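Local coordinates for YfkN protein (Bacillus subtilis subsp. subtilis, PDB 3GVE) that belongs to the calcineurin-like phosphoesterase family of metal-binding proteins, carrying a manganese and a magnesium ion at neighbouring sites, at residues A44-K49 with E311-N316. Residues are numbered along the deposited sequence; the frame is centred on the assembly and turned at random.
Sequences AQLIQK and ESIAGN
L46 of the helical segment 44-49 faces the end of the edge strand and the turn after it, 311-316, its CA lying 7.1 Å from that of I313. CD1 of L46 sits 3.5 Å from the backbone O of E311 and 3.7 Å from I313 CG2, whereas CD2 touches both N316 CB and the carboxylate carbon of E311, each at 3.8 Å. One turn along the helix, K49 lies at the more exposed side of the contact: its chain bends at chi3 (81°) to bring NZ within 2.8 Å of E311 OE2, a salt bridge in which NZ approaches OE2 from the syn side, 16° out of the carboxylate plane. E311 reaches it through an extended chain, and its OE1 is hydrogen-bonded to H50 NE2, so two neighbouring helix residues hold the carboxylate. A water accepts from K49 NZ and donates to N316 O. The turn is braced internally by N316 ND2, which gives a nearly straight bond (174°) to S312 O, and by S312 OG bonded to A314 O. V317 and L287 also touch L46. The contact is helix-on-sheet packing in the calcineurin-like fold, joining helix 40-53 to the end of edge strand 300-312.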
loop_
_atom_site.group_PDB
_atom_site.type_symbol
_atom_site.label_atom_id
_atom_site.label_comp_id
_atom_site.label_asym_id
_atom_site.label_seq_id
_atom_site.Cartn_x
_atom_site.Cartn_y
_atom_site.Cartn_z
ATOM N N ALA A 44 -4.441 4.928 -19.553
ATOM C CA ALA A 44 -4.080 5.227 -20.926
ATOM C C ALA A 44 -5.307 5.383 -21.829
ATOM O O ALA A 44 -5.220 6.013 -22.847
ATOM C CB ALA A 44 -3.119 4.160 -21.464
ATOM N N GLN A 45 -6.444 4.823 -21.419
ATOM C CA GLN A 45 -7.677 5.003 -22.173
ATOM C C GLN A 45 -8.169 6.432 -22.013
ATOM O O GLN A 45 -8.644 7.005 -22.964
ATOM C CB GLN A 45 -8.749 3.988 -21.747
ATOM C CG GLN A 45 -8.335 2.522 -21.917
ATOM C CD GLN A 45 -8.237 2.078 -23.354
ATOM O OE1 GLN A 45 -7.506 2.631 -24.137
ATOM N NE2 GLN A 45 -8.971 1.024 -23.686
ATOM N N LEU A 46 -8.015 7.006 -20.818
ATOM C CA LEU A 46 -8.321 8.428 -20.624
ATOM C C LEU A 46 -7.351 9.317 -21.399
ATOM O O LEU A 46 -7.732 10.336 -21.935
ATOM C CB LEU A 46 -8.280 8.824 -19.148
ATOM C CG LEU A 46 -9.288 8.145 -18.225
ATOM C CD1 LEU A 46 -9.080 8.630 -16.785
ATOM C CD2 LEU A 46 -10.721 8.412 -18.677
ATOM N N ILE A 47 -6.087 8.915 -21.428
ATOM C CA ILE A 47 -5.073 9.676 -22.162
ATOM C C ILE A 47 -5.487 9.778 -23.646
ATOM O O ILE A 47 -5.451 10.836 -24.232
ATOM C CB ILE A 47 -3.652 9.046 -22.012
ATOM C CG1 ILE A 47 -3.155 9.180 -20.554
ATOM C CG2 ILE A 47 -2.672 9.664 -23.024
ATOM C CD1 ILE A 47 -1.889 8.417 -20.223
ATOM N N GLN A 48 -5.855 8.645 -24.236
ATOM C CA GLN A 48 -6.253 8.589 -25.635
ATOM C C GLN A 48 -7.468 9.479 -25.869
ATOM O O GLN A 48 -7.502 10.249 -26.810
ATOM C CB GLN A 48 -6.578 7.152 -26.065
ATOM C CG GLN A 48 -6.878 7.058 -27.564
ATOM C CD GLN A 48 -7.124 5.658 -28.040
ATOM O OE1 GLN A 48 -6.484 4.708 -27.603
ATOM N NE2 GLN A 48 -8.042 5.527 -28.984
ATOM N N LYS A 49 -8.445 9.380 -24.987
ATOM C CA LYS A 49 -9.639 10.197 -25.130
ATOM C C LYS A 49 -9.320 11.701 -25.127
ATOM O O LYS A 49 -9.792 12.445 -25.963
ATOM C CB LYS A 49 -10.652 9.886 -24.038
ATOM C CG LYS A 49 -11.836 10.838 -24.074
ATOM C CD LYS A 49 -12.873 10.413 -23.114
ATOM C CE LYS A 49 -12.553 10.863 -21.715
ATOM N NZ LYS A 49 -13.785 10.890 -20.914
ATOM N N GLU A 311 -9.879 13.271 -13.638
ATOM C CA GLU A 311 -10.928 12.385 -14.145
ATOM C C GLU A 311 -10.609 10.980 -13.700
ATOM O O GLU A 311 -9.506 10.522 -13.867
ATOM C CB GLU A 311 -10.986 12.462 -15.670
ATOM C CG GLU A 311 -12.029 11.528 -16.275
ATOM C CD GLU A 311 -12.256 11.741 -17.762
ATOM O OE1 GLU A 311 -11.350 12.173 -18.485
ATOM O OE2 GLU A 311 -13.359 11.434 -18.198
ATOM N N SER A 312 -11.595 10.303 -13.134
ATOM C CA SER A 312 -11.433 8.924 -12.688
ATOM C C SER A 312 -11.493 7.919 -13.833
ATOM O O SER A 312 -12.198 8.116 -14.795
ATOM C CB SER A 312 -12.548 8.561 -11.694
ATOM O OG SER A 312 -13.817 8.674 -12.303
ATOM N N ILE A 313 -10.756 6.820 -13.700
ATOM C CA ILE A 313 -10.923 5.703 -14.633
ATOM C C ILE A 313 -12.245 5.000 -14.347
ATOM O O ILE A 313 -12.865 4.466 -15.240
ATOM C CB ILE A 313 -9.751 4.691 -14.618
ATOM C CG1 ILE A 313 -9.524 4.087 -13.234
ATOM C CG2 ILE A 313 -8.489 5.359 -15.148
ATOM C CD1 ILE A 313 -8.561 2.903 -13.218
ATOM N N ALA A 314 -12.675 5.048 -13.095
ATOM C CA ALA A 314 -13.985 4.514 -12.721
ATOM C C ALA A 314 -15.094 5.239 -13.458
ATOM O O ALA A 314 -15.214 6.446 -13.409
ATOM C CB ALA A 314 -14.196 4.614 -11.240
ATOM N N GLY A 315 -15.898 4.460 -14.151
ATOM C CA GLY A 315 -17.022 5.019 -14.887
ATOM C C GLY A 315 -16.730 5.580 -16.266
ATOM O O GLY A 315 -17.635 5.894 -17.023
ATOM N N ASN A 316 -15.454 5.739 -16.574
ATOM C CA ASN A 316 -15.034 6.304 -17.838
ATOM C C ASN A 316 -14.245 5.314 -18.674
ATOM O O ASN A 316 -14.105 5.498 -19.866
ATOM C CB ASN A 316 -14.221 7.570 -17.587
ATOM C CG ASN A 316 -15.044 8.650 -16.957
ATOM O OD1 ASN A 316 -16.057 9.043 -17.512
ATOM N ND2 ASN A 316 -14.642 9.110 -15.791
HETATM O O HOH W 1 -14.569 7.825 -21.225
#